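Local coordinates for protein DNMT2 (Spodoptera frugiperda, PDB 4H0N) that probably methylates cytosine 38 in the anticodon loop of tRNA(Asp), with DNA cytosine-5 methylation as a further activity, and binds S-adenosyl-L-homocysteine, at residues V155-L160 / C231-A236; M294-S299 / G316-V321. The protein carries 3 engineered substitutions. One frame throughout, in Å; residues are numbered along the deposited sequence.

How the contacts relate
Contact 2 is the more buried of the two: six of its seven touching residues are buried, and its segments flank helix 308-316 close to the cofactor. Contact 1 is only partly buried and joins two loops widely separated in sequence. Helix 287-293 serves both, since Asn157 and Phe233 of contact 1 pack on it and segment 294-299 follows directly from its end. The chemistry differs accordingly: contact 1 relies on polar side chains set against backbone carbonyls, contact 2 on apolar packing, one backbone bond and ligand binding. With centres about 11 Å apart, they touch directly, Arg159 CZ lying 3.5 Å from Met294 CE and Val155 CG2 3.6 Å from Cys295 SG.

Contact 1 (V155-L160 / C231-A236); sequences VPNSRL and CCFTKA
Arg159 meets Phe233 through a single weak hydrogen bond: Arg159 NH1 lies 3.2 Å from Phe233 O, its N-H turned well off the line (134°). The acceptor lies at the edge of the guanidinium, near its plane. Cys232 packs beside the same side chain, its SG 3.9 Å from Arg159 CG, while its CB approaches Ser158 O at 3.2 Å. Asn157 completes the first shell: its ND2 is 3.0 Å from Cys231 O and approaches the Phe233 ring obliquely, 3.8 Å from CE2.

Torsions explain the reach of the arginine. Arg159 CG stands opposite the backbone N (chi1 -160°), and the chain then runs extended to NE, carrying the guanidinium to the Phe233 carbonyl. Further out, NH2 probably donates to Ser318 O, although the modelled separation is too short to be trusted in detail. Asn157 ND2 is hydrogen-bonded to Ser230 OG, and Phe233 packs on Val290 and Ile293 of helix 287-293.

In sequence, the Asn-Ser-Arg-Leu-Arg run from Asn157 fits motif VIII of C5-methyltransferases, and Cys232 to Thr234 form the Cys-Phe-Thr signature of the Dnmt2 family. The contact thus ties a catalytic-domain motif to the family signature. Because both acceptors are backbone carbonyls, the weak bond to Phe233 and the probable one to Ser318 are likely to depend more on main-chain course than on the side chains there.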
ATOM      1  N   VAL A 155      -1.751  13.335  -4.996  1.00 30.26           N
ATOM      2  CA  VAL A 155      -1.890  12.137  -5.814  1.00 32.48           C
ATOM      3  C   VAL A 155      -3.362  11.760  -5.946  1.00 34.02           C
ATOM      4  O   VAL A 155      -4.057  11.624  -4.943  1.00 37.30           O
ATOM      5  CB  VAL A 155      -1.097  10.971  -5.208  1.00 26.72           C
ATOM      6  CG1 VAL A 155      -1.160   9.750  -6.111  1.00 19.49           C
ATOM      7  CG2 VAL A 155       0.347  11.393  -4.973  1.00 17.58           C
ATOM      8  N   PRO A 156      -3.846  11.601  -7.189  1.00 40.96           N
ATOM      9  CA  PRO A 156      -5.273  11.375  -7.456  1.00 38.55           C
ATOM     10  C   PRO A 156      -5.715   9.957  -7.124  1.00 40.56           C
ATOM     11  O   PRO A 156      -6.044   9.187  -8.022  1.00 42.15           O
ATOM     12  CB  PRO A 156      -5.387  11.622  -8.963  1.00 27.25           C
ATOM     13  CG  PRO A 156      -4.052  11.251  -9.493  1.00 31.11           C
ATOM     14  CD  PRO A 156      -3.052  11.635  -8.430  1.00 37.57           C
ATOM     15  N   ASN A 157      -5.731   9.631  -5.837  1.00 27.25           N
ATOM     16  CA  ASN A 157      -6.123   8.305  -5.387  1.00 25.21           C
ATOM     17  C   ASN A 157      -6.396   8.293  -3.889  1.00 24.14           C
ATOM     18  O   ASN A 157      -5.703   8.959  -3.115  1.00 16.61           O
ATOM     19  CB  ASN A 157      -5.048   7.272  -5.746  1.00 27.16           C
ATOM     20  CG  ASN A 157      -5.400   5.873  -5.277  1.00 25.93           C
ATOM     21  OD1 ASN A 157      -4.810   5.356  -4.329  1.00 26.35           O
ATOM     22  ND2 ASN A 157      -6.369   5.256  -5.935  1.00 27.57           N
ATOM     23  N   SER A 158      -7.422   7.548  -3.492  1.00 23.57           N
ATOM     24  CA  SER A 158      -7.732   7.359  -2.083  1.00 25.35           C
ATOM     25  C   SER A 158      -7.048   6.105  -1.555  1.00 31.03           C
ATOM     26  O   SER A 158      -7.077   5.055  -2.191  1.00 38.54           O
ATOM     27  CB  SER A 158      -9.241   7.265  -1.859  1.00 18.20           C
ATOM     28  OG  SER A 158      -9.870   8.511  -2.093  1.00 19.69           O
ATOM     29  N   ARG A 159      -6.424   6.224  -0.392  1.00 27.30           N
ATOM     30  CA  ARG A 159      -5.763   5.096   0.232  1.00 28.17           C
ATOM     31  C   ARG A 159      -5.463   5.488   1.664  1.00 30.61           C
ATOM     32  O   ARG A 159      -4.306   5.644   2.063  1.00 32.13           O
ATOM     33  CB  ARG A 159      -4.484   4.724  -0.521  1.00 26.79           C
ATOM     34  CG  ARG A 159      -3.992   3.311  -0.248  1.00 25.44           C
ATOM     35  CD  ARG A 159      -2.856   2.945  -1.185  1.00 25.17           C
ATOM     36  NE  ARG A 159      -2.255   1.656  -0.857  1.00 25.53           N
ATOM     37  CZ  ARG A 159      -2.699   0.485  -1.303  1.00 33.29           C
ATOM     38  NH1 ARG A 159      -3.765   0.424  -2.094  1.00 29.30           N
ATOM     39  NH2 ARG A 159      -2.077  -0.633  -0.952  1.00 44.91           N
ATOM     40  N   LEU A 160      -6.535   5.672   2.423  1.00 25.98           N
ATOM     41  CA  LEU A 160      -6.449   6.047   3.819  1.00 22.48           C
ATOM     42  C   LEU A 160      -5.724   4.960   4.617  1.00 23.02           C
ATOM     43  O   LEU A 160      -6.153   3.806   4.659  1.00 19.82           O
ATOM     44  CB  LEU A 160      -7.854   6.289   4.370  1.00 20.02           C
ATOM     45  CG  LEU A 160      -7.965   6.911   5.761  1.00 23.91           C
ATOM     46  CD1 LEU A 160      -7.088   8.159   5.882  1.00 20.29           C
ATOM     47  CD2 LEU A 160      -9.413   7.240   6.062  1.00 22.19           C
ATOM     48  N   CYS A 231     -10.823   5.509  -6.657  1.00 25.57           N
ATOM     49  CA  CYS A 231     -11.025   4.675  -5.480  1.00 26.91           C
ATOM     50  C   CYS A 231      -9.793   3.849  -5.142  1.00 26.64           C
ATOM     51  O   CYS A 231      -8.910   3.659  -5.974  1.00 25.53           O
ATOM     52  CB  CYS A 231     -12.246   3.773  -5.651  1.00 27.96           C
ATOM     53  SG  CYS A 231     -13.822   4.628  -5.427  1.00 46.17           S
ATOM     54  N   CYS A 232      -9.750   3.366  -3.906  1.00 32.89           N
ATOM     55  CA  CYS A 232      -8.657   2.526  -3.418  1.00 33.85           C
ATOM     56  C   CYS A 232      -8.625   1.148  -4.087  1.00 33.06           C
ATOM     57  O   CYS A 232      -9.604   0.398  -4.042  1.00 32.65           O
ATOM     58  CB  CYS A 232      -8.778   2.350  -1.904  1.00 30.82           C
ATOM     59  SG  CYS A 232      -7.378   1.517  -1.130  1.00 45.17           S
ATOM     60  N   PHE A 233      -7.499   0.819  -4.708  1.00 27.25           N
ATOM     61  CA  PHE A 233      -7.315  -0.510  -5.268  1.00 27.53           C
ATOM     62  C   PHE A 233      -7.052  -1.532  -4.158  1.00 29.61           C
ATOM     63  O   PHE A 233      -6.274  -1.277  -3.231  1.00 30.17           O
ATOM     64  CB  PHE A 233      -6.165  -0.517  -6.277  1.00 30.29           C
ATOM     65  CG  PHE A 233      -6.332   0.470  -7.397  1.00 30.97           C
ATOM     66  CD1 PHE A 233      -7.278   0.265  -8.384  1.00 36.75           C
ATOM     67  CD2 PHE A 233      -5.531   1.594  -7.472  1.00 28.20           C
ATOM     68  CE1 PHE A 233      -7.432   1.174  -9.413  1.00 38.39           C
ATOM     69  CE2 PHE A 233      -5.680   2.503  -8.499  1.00 25.45           C
ATOM     70  CZ  PHE A 233      -6.631   2.296  -9.468  1.00 32.79           C
ATOM     71  N   THR A 234      -7.710  -2.686  -4.246  1.00 31.37           N
ATOM     72  CA  THR A 234      -7.470  -3.769  -3.292  1.00 34.87           C
ATOM     73  C   THR A 234      -6.875  -4.971  -4.009  1.00 34.11           C
ATOM     74  O   THR A 234      -6.570  -4.901  -5.198  1.00 33.91           O
ATOM     75  CB  THR A 234      -8.761  -4.203  -2.569  1.00 36.51           C
ATOM     76  OG1 THR A 234      -9.641  -4.864  -3.491  1.00 37.07           O
ATOM     77  CG2 THR A 234      -9.465  -2.999  -1.956  1.00 36.38           C
ATOM     78  N   LYS A 235      -6.707  -6.071  -3.286  1.00 43.80           N
ATOM     79  CA  LYS A 235      -6.236  -7.307  -3.898  1.00 47.92           C
ATOM     80  C   LYS A 235      -7.349  -7.972  -4.699  1.00 56.27           C
ATOM     81  O   LYS A 235      -7.093  -8.823  -5.552  1.00 68.56           O
ATOM     82  CB  LYS A 235      -5.696  -8.270  -2.840  1.00 57.35           C
ATOM     83  CG  LYS A 235      -6.397  -8.183  -1.497  1.00 62.73           C
ATOM     84  CD  LYS A 235      -6.590  -9.564  -0.896  1.00 66.67           C
ATOM     85  CE  LYS A 235      -6.511  -9.538   0.622  1.00 71.03           C
ATOM     86  NZ  LYS A 235      -5.290 -10.238   1.112  1.00 72.08           N
ATOM     87  N   ALA A 236      -8.587  -7.570  -4.427  1.00 48.18           N
ATOM     88  CA  ALA A 236      -9.744  -8.171  -5.078  1.00 46.78           C
ATOM     89  C   ALA A 236     -10.160  -7.411  -6.334  1.00 40.12           C
ATOM     90  O   ALA A 236     -11.223  -7.671  -6.897  1.00 40.84           O
ATOM     91  CB  ALA A 236     -10.909  -8.267  -4.102  1.00 53.06           C
TER

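Contact 2 (M294-S299 / G316-V321); sequences MCFPKS and GNSVNV. With SAH (S-adenosyl-L-homocysteine), chain E.
Ser318, in the Gly-Asn-Ser-Val run that starts at Gly316, meets Phe296 of 294-299; the run is the sequence of motif X in C5-methyltransferases, part of the Rossmann-like cofactor site. Just ahead of it, Asn317 turns to the ligand, its CB close to the sulfur of S-adenosyl-L-homocysteine. Ser318 OG then donates to the ligand carboxylate oxygen OXT at 2.6 Å. The hydroxyl also lies in the plane of the Phe296 ring, at its edge, with CZ 3.4 Å from OG, so the phenyl flanks the group that holds the carboxylate.

Val319 directs its side chain away from 294-299, CG1 coming within 3.4 Å of the ligand amino N, while its carbonyl faces that segment. Met294, bent at its last torsion, brings CE close to Val319 O.

Asn320 is the N-cap of helix 321-332. Its CG lies opposite the backbone N (chi1 -179°), and OD1 accepts from Val323 N, with a weak bond from Lys322 N. The amide ND2 is 3.8 Å from SG of Cys295, the positive-phi residue of the Schellman motif closing helix 287-293; one helix therefore ends against the start of another.

Val321 sets its methyl CG2 over one ring face in a CH-pi contact, 3.7 Å from the Phe296 centroid and 12° off the normal. An alanine in place of Phe296 would probably leave that methyl facing a gap and the Ser318 hydroxyl without its aromatic neighbour. The backbone of Val321 joins the two segments as well, its N donating to Met294 O at 3.0 Å with an N-H...O angle of 156°.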
ATOM      1  N   MET A 294       0.248   4.512  -7.799  1.00 37.44           N
ATOM      2  CA  MET A 294       0.805   4.337  -6.458  1.00 38.37           C
ATOM      3  C   MET A 294       2.209   4.932  -6.343  1.00 44.69           C
ATOM      4  O   MET A 294       2.935   4.673  -5.382  1.00 43.56           O
ATOM      5  CB  MET A 294       0.791   2.868  -6.050  1.00 25.03           C
ATOM      6  CG  MET A 294      -0.607   2.307  -5.914  1.00 23.46           C
ATOM      7  SD  MET A 294      -0.600   0.583  -5.425  1.00 51.58           S
ATOM      8  CE  MET A 294      -0.142   0.733  -3.701  1.00 54.77           C
ATOM      9  N   CYS A 295       2.569   5.729  -7.345  1.00 38.16           N
ATOM     10  CA  CYS A 295       3.788   6.528  -7.349  1.00 29.10           C
ATOM     11  C   CYS A 295       5.071   5.712  -7.327  1.00 27.41           C
ATOM     12  O   CYS A 295       6.081   6.153  -6.783  1.00 34.36           O
ATOM     13  CB  CYS A 295       3.770   7.550  -6.213  1.00 20.52           C
ATOM     14  SG  CYS A 295       2.383   8.702  -6.315  1.00 42.86           S
ATOM     15  N   PHE A 296       5.038   4.527  -7.918  1.00 23.02           N
ATOM     16  CA  PHE A 296       6.273   3.794  -8.151  1.00 29.24           C
ATOM     17  C   PHE A 296       7.024   4.476  -9.291  1.00 39.73           C
ATOM     18  O   PHE A 296       6.416   5.170 -10.111  1.00 46.70           O
ATOM     19  CB  PHE A 296       5.985   2.337  -8.503  1.00 20.83           C
ATOM     20  CG  PHE A 296       5.721   1.462  -7.311  1.00 21.80           C
ATOM     21  CD1 PHE A 296       4.560   1.606  -6.568  1.00 21.19           C
ATOM     22  CD2 PHE A 296       6.622   0.470  -6.948  1.00 24.18           C
ATOM     23  CE1 PHE A 296       4.308   0.786  -5.476  1.00 26.27           C
ATOM     24  CE2 PHE A 296       6.375  -0.351  -5.856  1.00 22.30           C
ATOM     25  CZ  PHE A 296       5.217  -0.191  -5.120  1.00 18.91           C
ATOM     26  N   PRO A 297       8.353   4.303  -9.338  1.00 27.83           N
ATOM     27  CA  PRO A 297       9.123   4.884 -10.442  1.00 24.61           C
ATOM     28  C   PRO A 297       8.999   4.058 -11.726  1.00 27.40           C
ATOM     29  O   PRO A 297       8.623   2.889 -11.672  1.00 27.59           O
ATOM     30  CB  PRO A 297      10.564   4.862  -9.916  1.00 25.16           C
ATOM     31  CG  PRO A 297      10.592   3.753  -8.922  1.00 24.08           C
ATOM     32  CD  PRO A 297       9.216   3.700  -8.305  1.00 22.50           C
ATOM     33  N   LYS A 298       9.324   4.673 -12.860  1.00 29.52           N
ATOM     34  CA  LYS A 298       9.149   4.062 -14.174  1.00 31.26           C
ATOM     35  C   LYS A 298      10.144   2.931 -14.426  1.00 32.87           C
ATOM     36  O   LYS A 298       9.883   2.028 -15.223  1.00 40.23           O
ATOM     37  CB  LYS A 298       9.244   5.128 -15.275  1.00 51.03           C
ATOM     38  CG  LYS A 298       8.314   6.331 -15.079  1.00 57.74           C
ATOM     39  CD  LYS A 298       8.948   7.426 -14.208  1.00 70.98           C
ATOM     40  CE  LYS A 298       7.958   7.976 -13.181  1.00 73.85           C
ATOM     41  NZ  LYS A 298       8.609   8.859 -12.166  1.00 68.48           N
ATOM     42  N   SER A 299      11.282   2.983 -13.741  1.00 31.44           N
ATOM     43  CA  SER A 299      12.263   1.905 -13.797  1.00 32.47           C
ATOM     44  C   SER A 299      11.704   0.637 -13.157  1.00 35.28           C
ATOM     45  O   SER A 299      12.151  -0.472 -13.458  1.00 39.90           O
ATOM     46  CB  SER A 299      13.573   2.321 -13.115  1.00 35.42           C
ATOM     47  OG  SER A 299      13.340   3.030 -11.905  1.00 33.07           O
ATOM     48  N   GLY A 316      -2.435  -4.555  -4.748  1.00 25.03           N
ATOM     49  CA  GLY A 316      -3.405  -4.198  -3.726  1.00 26.68           C
ATOM     50  C   GLY A 316      -2.872  -4.231  -2.302  1.00 29.51           C
ATOM     51  O   GLY A 316      -3.453  -3.613  -1.409  1.00 31.56           O
ATOM     52  N   ASN A 317      -1.772  -4.950  -2.088  1.00 27.72           N
ATOM     53  CA  ASN A 317      -1.168  -5.063  -0.763  1.00 25.29           C
ATOM     54  C   ASN A 317      -0.036  -4.061  -0.541  1.00 28.73           C
ATOM     55  O   ASN A 317       0.484  -3.934   0.570  1.00 30.62           O
ATOM     56  CB  ASN A 317      -0.632  -6.480  -0.538  1.00 36.00           C
ATOM     57  CG  ASN A 317      -1.732  -7.525  -0.483  1.00 44.46           C
ATOM     58  OD1 ASN A 317      -2.814  -7.284   0.056  1.00 42.40           O
ATOM     59  ND2 ASN A 317      -1.459  -8.697  -1.043  1.00 53.21           N
ATOM     60  N   SER A 318       0.348  -3.351  -1.596  1.00 18.78           N
ATOM     61  CA  SER A 318       1.532  -2.503  -1.531  1.00 18.18           C
ATOM     62  C   SER A 318       1.257  -1.126  -0.934  1.00 20.02           C
ATOM     63  O   SER A 318       0.177  -0.860  -0.401  1.00 22.77           O
ATOM     64  CB  SER A 318       2.180  -2.372  -2.908  1.00 27.46           C
ATOM     65  OG  SER A 318       3.521  -1.936  -2.787  1.00 37.27           O
ATOM     66  N   VAL A 319       2.253  -0.253  -1.026  1.00 23.89           N
ATOM     67  CA  VAL A 319       2.182   1.065  -0.419  1.00 30.36           C
ATOM     68  C   VAL A 319       2.176   2.150  -1.483  1.00 34.56           C
ATOM     69  O   VAL A 319       2.572   1.906  -2.625  1.00 39.35           O
ATOM     70  CB  VAL A 319       3.406   1.309   0.478  1.00 41.83           C
ATOM     71  CG1 VAL A 319       3.615   0.142   1.424  1.00 42.27           C
ATOM     72  CG2 VAL A 319       4.652   1.523  -0.372  1.00 39.31           C
ATOM     73  N   ASN A 320       1.727   3.348  -1.118  1.00 34.19           N
ATOM     74  CA  ASN A 320       1.961   4.507  -1.969  1.00 36.48           C
ATOM     75  C   ASN A 320       3.373   5.017  -1.708  1.00 38.14           C
ATOM     76  O   ASN A 320       3.677   5.495  -0.619  1.00 40.10           O
ATOM     77  CB  ASN A 320       0.943   5.617  -1.725  1.00 16.37           C
ATOM     78  CG  ASN A 320       1.175   6.824  -2.626  1.00 25.22           C
ATOM     79  OD1 ASN A 320       2.108   7.605  -2.416  1.00 21.99           O
ATOM     80  ND2 ASN A 320       0.327   6.980  -3.636  1.00 21.37           N
ATOM     81  N   VAL A 321       4.231   4.901  -2.713  1.00 16.86           N
ATOM     82  CA  VAL A 321       5.637   5.251  -2.579  1.00 17.22           C
ATOM     83  C   VAL A 321       5.854   6.719  -2.185  1.00 17.48           C
ATOM     84  O   VAL A 321       6.785   7.039  -1.450  1.00 17.59           O
ATOM     85  CB  VAL A 321       6.420   4.875  -3.869  1.00 18.01           C
ATOM     86  CG1 VAL A 321       7.806   5.485  -3.885  1.00 24.11           C
ATOM     87  CG2 VAL A 321       6.500   3.366  -4.005  1.00 18.04           C
TER
HETATM   88  N   SAH E 401       4.389  -3.183   1.882  1.00 43.75           N
HETATM   89  CA  SAH E 401       4.636  -4.372   1.074  1.00 46.02           C
HETATM   90  CB  SAH E 401       3.751  -5.560   1.472  1.00 51.64           C
HETATM   91  CG  SAH E 401       2.732  -5.362   2.592  1.00 52.19           C
HETATM   92  SD  SAH E 401       1.415  -6.608   2.511  1.00 73.97           S
HETATM   93  C   SAH E 401       4.546  -4.079  -0.427  1.00 43.48           C
HETATM   94  O   SAH E 401       4.076  -4.902  -1.215  1.00 54.19           O
HETATM   95  OXT SAH E 401       4.953  -3.017  -0.895  1.00 28.29           O
HETATM   96  C5' SAH E 401       2.189  -7.649   3.778  1.00 73.23           C
HETATM   97  C4' SAH E 401       3.093  -8.751   3.222  1.00 77.77           C
HETATM   98  O4' SAH E 401       3.838  -9.323   4.280  1.00 78.51           O
HETATM   99  C3' SAH E 401       2.338  -9.895   2.556  1.00 82.59           C
HETATM  100  O3' SAH E 401       2.596  -9.890   1.169  1.00 87.92           O
HETATM  101  C2' SAH E 401       2.872 -11.171   3.189  1.00 77.04           C
HETATM  102  O2' SAH E 401       3.381 -12.055   2.216  1.00 76.28           O
HETATM  103  C1' SAH E 401       3.998 -10.717   4.100  1.00 73.47           C
HETATM  104  N9  SAH E 401       3.964 -11.409   5.405  1.00 66.95           N
HETATM  105  C8  SAH E 401       2.855 -11.708   6.155  1.00 65.34           C
HETATM  106  N7  SAH E 401       3.252 -12.340   7.284  1.00 61.67           N
HETATM  107  C5  SAH E 401       4.599 -12.453   7.267  1.00 55.84           C
HETATM  108  C6  SAH E 401       5.509 -13.009   8.161  1.00 48.13           C
HETATM  109  N6  SAH E 401       5.085 -13.572   9.289  1.00 39.35           N
HETATM  110  N1  SAH E 401       6.857 -12.974   7.869  1.00 51.61           N
HETATM  111  C2  SAH E 401       7.296 -12.392   6.696  1.00 53.69           C
HETATM  112  N3  SAH E 401       6.388 -11.843   5.812  1.00 57.66           N
HETATM  113  C4  SAH E 401       5.061 -11.873   6.092  1.00 59.93           C